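Local coordinates for putative cell adhesion protein (Bacteroides fragilis, PDB 4H40) that probably serves as a fimbrial (pilus) subunit of the fimbrillin-like type, taking part in cell adhesion, at residues 55-69 against 114-126. Sequence-based numbering, arbitrary orientation.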
ATOM      1  N   SER B  55      33.531  -5.667  10.066  1.00 63.58           N
ATOM      2  CA  SER B  55      32.918  -6.749   9.299  1.00 61.58           C
ATOM      3  C   SER B  55      33.997  -7.710   8.823  1.00 65.34           C
ATOM      4  O   SER B  55      35.180  -7.370   8.844  1.00 66.69           O
ATOM      5  CB  SER B  55      32.108  -6.207   8.124  1.00 62.11           C
ATOM      6  OG  SER B  55      32.925  -5.685   7.093  1.00 71.42           O
ATOM      7  N   THR B  56      33.598  -8.926   8.453  1.00 60.60           N
ATOM      8  CA  THR B  56      34.554  -9.926   7.984  1.00 61.84           C
ATOM      9  C   THR B  56      34.225 -10.317   6.567  1.00 64.28           C
ATOM     10  O   THR B  56      33.058 -10.241   6.163  1.00 63.18           O
ATOM     11  CB  THR B  56      34.589 -11.179   8.891  1.00 69.49           C
ATOM     12  OG1 THR B  56      33.306 -11.814   8.904  1.00 67.08           O
ATOM     13  CG2 THR B  56      35.062 -10.877  10.304  1.00 67.53           C
ATOM     14  N   ILE B  57      35.252 -10.710   5.803  1.00 59.89           N
ATOM     15  CA  ILE B  57      35.083 -11.210   4.444  1.00 58.53           C
ATOM     16  C   ILE B  57      35.772 -12.556   4.361  1.00 60.48           C
ATOM     17  O   ILE B  57      36.804 -12.740   4.993  1.00 62.66           O
ATOM     18  CB  ILE B  57      35.546 -10.235   3.301  1.00 62.10           C
ATOM     19  CG1 ILE B  57      37.050 -10.067   3.212  1.00 64.87           C
ATOM     20  CG2 ILE B  57      34.858  -8.880   3.331  1.00 62.48           C
ATOM     21  CD1 ILE B  57      37.589 -10.650   1.974  1.00 77.75           C
ATOM     22  N   ARG B  58      35.194 -13.498   3.618  1.00 55.45           N
ATOM     23  CA  ARG B  58      35.791 -14.797   3.312  1.00 57.24           C
ATOM     24  C   ARG B  58      36.237 -14.830   1.856  1.00 61.17           C
ATOM     25  O   ARG B  58      35.445 -14.571   0.952  1.00 59.29           O
ATOM     26  CB  ARG B  58      34.849 -15.983   3.579  1.00 57.00           C
ATOM     27  CG  ARG B  58      35.391 -17.311   2.998  1.00 62.11           C
ATOM     28  CD  ARG B  58      34.637 -18.549   3.426  1.00 66.98           C
ATOM     29  NE  ARG B  58      34.536 -18.648   4.882  1.00 72.40           N
ATOM     30  CZ  ARG B  58      35.427 -19.237   5.672  1.00 84.47           C
ATOM     31  NH1 ARG B  58      36.502 -19.819   5.157  1.00 77.69           N
ATOM     32  NH2 ARG B  58      35.243 -19.257   6.983  1.00 70.25           N
ATOM     33  N   LEU B  59      37.482 -15.194   1.637  1.00 60.16           N
ATOM     34  CA  LEU B  59      38.020 -15.350   0.305  1.00 61.64           C
ATOM     35  C   LEU B  59      37.937 -16.838  -0.019  1.00 66.47           C
ATOM     36  O   LEU B  59      38.534 -17.632   0.701  1.00 67.99           O
ATOM     37  CB  LEU B  59      39.461 -14.805   0.305  1.00 64.09           C
ATOM     38  CG  LEU B  59      40.155 -14.537  -1.022  1.00 70.31           C
ATOM     39  CD1 LEU B  59      39.546 -13.364  -1.740  1.00 68.81           C
ATOM     40  CD2 LEU B  59      41.592 -14.213  -0.777  1.00 75.57           C
ATOM     41  N   VAL B  60      37.085 -17.217  -1.008  1.00 63.27           N
ATOM     42  CA  VAL B  60      36.836 -18.594  -1.486  1.00 64.75           C
ATOM     43  C   VAL B  60      37.658 -18.771  -2.767  1.00 72.32           C
ATOM     44  O   VAL B  60      37.441 -18.025  -3.732  1.00 71.54           O
ATOM     45  CB  VAL B  60      35.318 -18.912  -1.726  1.00 66.63           C
ATOM     46  CG1 VAL B  60      35.098 -20.390  -2.060  1.00 67.94           C
ATOM     47  CG2 VAL B  60      34.441 -18.485  -0.548  1.00 64.35           C
ATOM     48  N   VAL B  61      38.615 -19.724  -2.762  1.00 71.27           N
ATOM     49  CA  VAL B  61      39.505 -19.962  -3.899  1.00 72.46           C
ATOM     50  C   VAL B  61      39.113 -21.243  -4.648  1.00 79.40           C
ATOM     51  O   VAL B  61      38.752 -22.244  -4.030  1.00 80.95           O
ATOM     52  CB  VAL B  61      40.990 -19.981  -3.455  1.00 77.48           C
ATOM     53  CG1 VAL B  61      41.927 -20.347  -4.602  1.00 79.40           C
ATOM     54  CG2 VAL B  61      41.392 -18.637  -2.866  1.00 75.83           C
ATOM     55  N   TYR B  62      39.177 -21.170  -5.990  1.00 77.13           N
ATOM     56  CA  TYR B  62      38.924 -22.253  -6.945  1.00 79.61           C
ATOM     57  C   TYR B  62      40.105 -22.392  -7.916  1.00 86.83           C
ATOM     58  O   TYR B  62      40.793 -21.403  -8.163  1.00 86.97           O
ATOM     59  CB  TYR B  62      37.633 -21.996  -7.743  1.00 79.03           C
ATOM     60  CG  TYR B  62      36.397 -21.779  -6.898  1.00 78.31           C
ATOM     61  CD1 TYR B  62      36.028 -20.505  -6.486  1.00 77.46           C
ATOM     62  CD2 TYR B  62      35.564 -22.842  -6.558  1.00 79.55           C
ATOM     63  CE1 TYR B  62      34.885 -20.298  -5.715  1.00 76.85           C
ATOM     64  CE2 TYR B  62      34.405 -22.645  -5.808  1.00 78.09           C
ATOM     65  CZ  TYR B  62      34.066 -21.371  -5.393  1.00 83.75           C
ATOM     66  OH  TYR B  62      32.926 -21.179  -4.646  1.00 83.48           O
ATOM     67  N   ASP B  63      40.329 -23.587  -8.497  1.00 85.15           N
ATOM     68  CA  ASP B  63      41.402 -23.734  -9.487  1.00 87.26           C
ATOM     69  C   ASP B  63      40.898 -23.205 -10.857  1.00 90.74           C
ATOM     70  O   ASP B  63      39.774 -22.696 -10.929  1.00 87.80           O
ATOM     71  CB  ASP B  63      41.917 -25.190  -9.566  1.00 92.60           C
ATOM     72  CG  ASP B  63      40.907 -26.274  -9.914  1.00103.73           C
ATOM     73  OD1 ASP B  63      39.787 -25.932 -10.345  1.00102.65           O
ATOM     74  OD2 ASP B  63      41.253 -27.467  -9.788  1.00113.29           O
ATOM     75  N   ASP B  64      41.714 -23.324 -11.930  1.00 89.82           N
ATOM     76  CA  ASP B  64      41.355 -22.859 -13.280  1.00 89.23           C
ATOM     77  C   ASP B  64      40.124 -23.605 -13.862  1.00 90.09           C
ATOM     78  O   ASP B  64      39.463 -23.074 -14.755  1.00 88.32           O
ATOM     79  CB  ASP B  64      42.558 -22.956 -14.250  1.00 94.66           C
ATOM     80  CG  ASP B  64      43.350 -24.250 -14.188  1.00118.53           C
ATOM     81  OD1 ASP B  64      42.762 -25.324 -14.464  1.00121.43           O
ATOM     82  OD2 ASP B  64      44.571 -24.185 -13.919  1.00131.97           O
ATOM     83  N   ALA B  65      39.806 -24.801 -13.330  1.00 86.53           N
ATOM     84  CA  ALA B  65      38.664 -25.618 -13.743  1.00 86.60           C
ATOM     85  C   ALA B  65      37.425 -25.391 -12.830  1.00 88.39           C
ATOM     86  O   ALA B  65      36.442 -26.132 -12.932  1.00 89.64           O
ATOM     87  CB  ALA B  65      39.056 -27.087 -13.753  1.00 90.62           C
ATOM     88  N   LYS B  66      37.472 -24.344 -11.969  1.00 81.18           N
ATOM     89  CA  LYS B  66      36.418 -23.898 -11.038  1.00 77.78           C
ATOM     90  C   LYS B  66      36.110 -24.930  -9.918  1.00 83.22           C
ATOM     91  O   LYS B  66      34.969 -25.003  -9.437  1.00 80.65           O
ATOM     92  CB  LYS B  66      35.121 -23.490 -11.778  1.00 77.71           C
ATOM     93  CG  LYS B  66      35.241 -22.214 -12.605  1.00 74.25           C
ATOM     94  CD  LYS B  66      33.915 -21.887 -13.262  1.00 80.86           C
ATOM     95  CE  LYS B  66      33.976 -20.706 -14.202  1.00 93.76           C
ATOM     96  NZ  LYS B  66      32.609 -20.252 -14.601  1.00105.59           N
ATOM     97  N   ASN B  67      37.152 -25.672  -9.458  1.00 83.32           N
ATOM     98  CA  ASN B  67      37.042 -26.651  -8.360  1.00 84.10           C
ATOM     99  C   ASN B  67      37.543 -26.023  -7.066  1.00 86.99           C
ATOM    100  O   ASN B  67      38.586 -25.365  -7.066  1.00 85.99           O
ATOM    101  CB  ASN B  67      37.802 -27.944  -8.656  1.00 84.68           C
ATOM    102  CG  ASN B  67      37.422 -28.614  -9.952  1.00 97.14           C
ATOM    103  OD1 ASN B  67      36.260 -28.975 -10.189  1.00 85.50           O
ATOM    104  ND2 ASN B  67      38.412 -28.813 -10.812  1.00 89.02           N
ATOM    105  N   LEU B  68      36.803 -26.238  -5.965  1.00 83.21           N
ATOM    106  CA  LEU B  68      37.090 -25.673  -4.646  1.00 81.78           C
ATOM    107  C   LEU B  68      38.468 -26.071  -4.094  1.00 88.89           C
ATOM    108  O   LEU B  68      38.846 -27.250  -4.119  1.00 91.26           O
ATOM    109  CB  LEU B  68      35.990 -26.081  -3.650  1.00 80.90           C
ATOM    110  CG  LEU B  68      35.976 -25.394  -2.283  1.00 83.24           C
ATOM    111  CD1 LEU B  68      35.873 -23.885  -2.410  1.00 79.31           C
ATOM    112  CD2 LEU B  68      34.837 -25.930  -1.438  1.00 85.38           C
ATOM    113  N   LEU B  69      39.200 -25.068  -3.582  1.00 84.75           N
ATOM    114  CA  LEU B  69      40.510 -25.260  -2.967  1.00 86.95           C
ATOM    115  C   LEU B  69      40.427 -24.838  -1.505  1.00 92.89           C
ATOM    116  O   LEU B  69      40.833 -23.730  -1.144  1.00 91.58           O
ATOM    117  CB  LEU B  69      41.634 -24.503  -3.723  1.00 86.62           C
ATOM    118  CG  LEU B  69      41.905 -24.870  -5.198  1.00 90.31           C
ATOM    119  CD1 LEU B  69      43.041 -24.059  -5.750  1.00 89.80           C
ATOM    120  CD2 LEU B  69      42.178 -26.352  -5.384  1.00 91.86           C
ATOM    121  N   THR B 114      46.579 -19.825 -12.198  1.00 92.71           N
ATOM    122  CA  THR B 114      45.348 -19.071 -12.410  1.00 89.51           C
ATOM    123  C   THR B 114      44.280 -19.686 -11.537  1.00 91.32           C
ATOM    124  O   THR B 114      44.067 -20.902 -11.558  1.00 91.30           O
ATOM    125  CB  THR B 114      44.965 -19.001 -13.897  1.00100.50           C
ATOM    126  OG1 THR B 114      46.096 -18.546 -14.650  1.00104.50           O
ATOM    127  CG2 THR B 114      43.774 -18.073 -14.155  1.00 95.10           C
ATOM    128  N   TYR B 115      43.625 -18.820 -10.760  1.00 86.45           N
ATOM    129  CA  TYR B 115      42.586 -19.152  -9.792  1.00 84.52           C
ATOM    130  C   TYR B 115      41.353 -18.257  -9.927  1.00 84.74           C
ATOM    131  O   TYR B 115      41.474 -17.075 -10.242  1.00 83.78           O
ATOM    132  CB  TYR B 115      43.135 -18.992  -8.354  1.00 86.03           C
ATOM    133  CG  TYR B 115      44.387 -19.782  -8.061  1.00 92.50           C
ATOM    134  CD1 TYR B 115      44.315 -21.090  -7.586  1.00 96.27           C
ATOM    135  CD2 TYR B 115      45.647 -19.218  -8.235  1.00 95.95           C
ATOM    136  CE1 TYR B 115      45.471 -21.825  -7.315  1.00101.07           C
ATOM    137  CE2 TYR B 115      46.809 -19.944  -7.973  1.00100.75           C
ATOM    138  CZ  TYR B 115      46.718 -21.245  -7.504  1.00111.82           C
ATOM    139  OH  TYR B 115      47.866 -21.955  -7.233  1.00118.81           O
ATOM    140  N   TYR B 116      40.176 -18.815  -9.631  1.00 78.80           N
ATOM    141  CA  TYR B 116      38.918 -18.077  -9.562  1.00 75.27           C
ATOM    142  C   TYR B 116      38.681 -17.767  -8.115  1.00 79.84           C
ATOM    143  O   TYR B 116      39.068 -18.566  -7.264  1.00 80.46           O
ATOM    144  CB  TYR B 116      37.753 -18.899 -10.131  1.00 75.14           C
ATOM    145  CG  TYR B 116      37.730 -18.962 -11.641  1.00 77.04           C
ATOM    146  CD1 TYR B 116      37.202 -17.914 -12.393  1.00 78.16           C
ATOM    147  CD2 TYR B 116      38.188 -20.088 -12.318  1.00 79.16           C
ATOM    148  CE1 TYR B 116      37.161 -17.973 -13.784  1.00 80.13           C
ATOM    149  CE2 TYR B 116      38.140 -20.164 -13.708  1.00 81.17           C
ATOM    150  CZ  TYR B 116      37.629 -19.102 -14.439  1.00 89.62           C
ATOM    151  OH  TYR B 116      37.578 -19.160 -15.811  1.00 94.35           O
ATOM    152  N   PHE B 117      38.078 -16.628  -7.801  1.00 76.60           N
ATOM    153  CA  PHE B 117      37.819 -16.344  -6.399  1.00 75.68           C
ATOM    154  C   PHE B 117      36.475 -15.656  -6.219  1.00 74.42           C
ATOM    155  O   PHE B 117      36.038 -14.858  -7.053  1.00 72.41           O
ATOM    156  CB  PHE B 117      38.976 -15.565  -5.710  1.00 79.18           C
ATOM    157  CG  PHE B 117      39.270 -14.179  -6.236  1.00 81.66           C
ATOM    158  CD1 PHE B 117      40.129 -13.994  -7.310  1.00 87.79           C
ATOM    159  CD2 PHE B 117      38.700 -13.054  -5.643  1.00 83.41           C
ATOM    160  CE1 PHE B 117      40.375 -12.708  -7.820  1.00 89.36           C
ATOM    161  CE2 PHE B 117      38.954 -11.765  -6.147  1.00 86.87           C
ATOM    162  CZ  PHE B 117      39.796 -11.601  -7.229  1.00 87.05           C
ATOM    163  N   ARG B 118      35.804 -16.025  -5.126  1.00 69.81           N
ATOM    164  CA  ARG B 118      34.517 -15.479  -4.707  1.00 66.56           C
ATOM    165  C   ARG B 118      34.662 -14.918  -3.303  1.00 69.93           C
ATOM    166  O   ARG B 118      35.582 -15.304  -2.568  1.00 70.28           O
ATOM    167  CB  ARG B 118      33.397 -16.532  -4.769  1.00 63.03           C
ATOM    168  CG  ARG B 118      33.212 -17.145  -6.136  1.00 61.42           C
ATOM    169  CD  ARG B 118      31.821 -17.686  -6.317  1.00 60.79           C
ATOM    170  NE  ARG B 118      31.382 -17.424  -7.681  1.00 63.58           N
ATOM    171  CZ  ARG B 118      30.234 -16.850  -8.013  1.00 74.57           C
ATOM    172  NH1 ARG B 118      29.350 -16.527  -7.084  1.00 57.86           N
ATOM    173  NH2 ARG B 118      29.948 -16.623  -9.278  1.00 68.75           N
ATOM    174  N   ILE B 119      33.781 -13.974  -2.948  1.00 65.36           N
ATOM    175  CA  ILE B 119      33.777 -13.311  -1.643  1.00 63.98           C
ATOM    176  C   ILE B 119      32.423 -13.464  -1.014  1.00 65.14           C
ATOM    177  O   ILE B 119      31.405 -13.442  -1.710  1.00 64.55           O
ATOM    178  CB  ILE B 119      34.161 -11.786  -1.710  1.00 66.39           C
ATOM    179  CG1 ILE B 119      35.189 -11.412  -2.809  1.00 67.73           C
ATOM    180  CG2 ILE B 119      34.496 -11.195  -0.325  1.00 66.87           C
ATOM    181  CD1 ILE B 119      36.548 -11.932  -2.627  1.00 78.95           C
ATOM    182  N   LEU B 120      32.425 -13.565   0.315  1.00 60.32           N
ATOM    183  CA  LEU B 120      31.262 -13.621   1.199  1.00 57.24           C
ATOM    184  C   LEU B 120      31.514 -12.702   2.370  1.00 59.13           C
ATOM    185  O   LEU B 120      32.651 -12.631   2.857  1.00 59.49           O
ATOM    186  CB  LEU B 120      31.006 -15.048   1.710  1.00 57.30           C
ATOM    187  CG  LEU B 120      30.692 -16.108   0.690  1.00 61.65           C
ATOM    188  CD1 LEU B 120      31.137 -17.431   1.182  1.00 64.11           C
ATOM    189  CD2 LEU B 120      29.215 -16.155   0.357  1.00 60.41           C
ATOM    190  N   SER B 121      30.473 -12.017   2.841  1.00 52.80           N
ATOM    191  CA  SER B 121      30.568 -11.164   4.023  1.00 52.20           C
ATOM    192  C   SER B 121      29.217 -11.170   4.728  1.00 55.87           C
ATOM    193  O   SER B 121      28.216 -10.810   4.094  1.00 53.08           O
ATOM    194  CB  SER B 121      31.024  -9.749   3.682  1.00 53.36           C
ATOM    195  OG  SER B 121      31.174  -8.993   4.871  1.00 56.02           O
ATOM    196  N   PRO B 122      29.121 -11.669   5.985  1.00 54.72           N
ATOM    197  CA  PRO B 122      30.195 -12.160   6.884  1.00 56.55           C
ATOM    198  C   PRO B 122      30.951 -13.386   6.358  1.00 62.00           C
ATOM    199  O   PRO B 122      30.454 -14.091   5.474  1.00 60.48           O
ATOM    200  CB  PRO B 122      29.435 -12.520   8.172  1.00 57.77           C
ATOM    201  CG  PRO B 122      28.200 -11.681   8.131  1.00 59.68           C
ATOM    202  CD  PRO B 122      27.817 -11.682   6.680  1.00 54.79           C
ATOM    203  N   ALA B 123      32.153 -13.646   6.929  1.00 61.16           N
ATOM    204  CA  ALA B 123      33.018 -14.768   6.546  1.00 63.60           C
ATOM    205  C   ALA B 123      32.439 -16.107   7.026  1.00 69.32           C
ATOM    206  O   ALA B 123      33.112 -16.867   7.739  1.00 71.23           O
ATOM    207  CB  ALA B 123      34.430 -14.559   7.089  1.00 66.13           C
ATOM    208  N   LYS B 124      31.178 -16.385   6.627  1.00 63.94           N
ATOM    209  CA  LYS B 124      30.449 -17.604   6.982  1.00 65.18           C
ATOM    210  C   LYS B 124      31.127 -18.835   6.379  1.00 72.67           C
ATOM    211  O   LYS B 124      31.764 -18.737   5.329  1.00 72.07           O
ATOM    212  CB  LYS B 124      28.971 -17.530   6.535  1.00 64.41           C
ATOM    213  CG  LYS B 124      28.135 -16.542   7.331  1.00 60.91           C
ATOM    214  CD  LYS B 124      26.643 -16.733   7.050  1.00 66.68           C
ATOM    215  CE  LYS B 124      25.887 -16.936   8.336  1.00 73.23           C
ATOM    216  NZ  LYS B 124      24.578 -17.588   8.096  1.00 81.55           N
ATOM    217  N   ALA B 125      31.005 -19.989   7.054  1.00 72.20           N
ATOM    218  CA  ALA B 125      31.594 -21.246   6.598  1.00 74.34           C
ATOM    219  C   ALA B 125      30.806 -21.840   5.421  1.00 77.86           C
ATOM    220  O   ALA B 125      29.576 -21.729   5.363  1.00 76.41           O
ATOM    221  CB  ALA B 125      31.648 -22.236   7.741  1.00 77.65           C
ATOM    222  N   LEU B 126      31.525 -22.452   4.476  1.00 75.61           N
ATOM    223  CA  LEU B 126      30.906 -23.075   3.312  1.00 75.78           C
ATOM    224  C   LEU B 126      30.284 -24.395   3.709  1.00 83.44           C
ATOM    225  O   LEU B 126      30.875 -25.142   4.494  1.00 85.83           O
ATOM    226  CB  LEU B 126      31.907 -23.286   2.165  1.00 76.88           C
ATOM    227  CG  LEU B 126      32.605 -22.048   1.621  1.00 80.10           C
ATOM    228  CD1 LEU B 126      33.878 -22.418   0.909  1.00 83.16           C
ATOM    229  CD2 LEU B 126      31.700 -21.245   0.729  1.00 78.26           C
TER
HETATM  230  O   HOH W   1      45.069 -23.212 -11.552  1.00 73.43           O
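Arg58 reaches across to the chain that follows strand 114-121 and grips two successive carbonyls: its NE lies 2.8 Å from Lys124 O, and its NH2 makes a longer bond of 3.3 Å to Ala123 O. With CG anti to the backbone N (chi1 169°) and a bend at chi3, the long side chain brings its guanidinium alongside these carbonyls; both donors sit above the carbonyl planes rather than on lone pairs. NH1 is taken up by Ser73. Nearby, Ala123 N gives a nearly straight bond (172°) to Thr56 OG1, which also pairs with Gly98, and Ser121 OG donates to Thr56 O (2.6 Å). A small methyl suits Ala123, centre of an inverse gamma turn after a cis-proline, because it packs against Thr56 and Arg58 CB.

From there, strands 56-62 and 114-121 run antiparallel in the β-rich N-terminal part of this fimbrillin-like protein, whose family is placed in the transthyretin clan; Arg58–Leu120, Val60–Arg118 and Tyr62–Tyr116 are hydrogen-bonded pairs, each with two backbone bonds. Strand 74-79 flanks 56-62 on its other edge, and 153-157 lies beside 114-121.

The face bearing Leu59, Val61, Phe117 and Ile119 is apolar; the other mixes Val60 and Leu120 with arginines and tyrosines. Leu59 and Ile119 lie side by side, with Phe117 beside Leu59; from the other face Val60 CG1 meets Leu126 CD1 tip to tip at 3.8 Å. Tyr62 CE1 rests on the aliphatic CG of Arg118, whose charged end pairs with Asp145. At the Asp63–Lys66 type I turn, Lys66 lays its methylenes over one face of the Tyr116 ring, CG 4.0 Å from the centroid, while a water bridges Asp64 OD2 and Thr114 O.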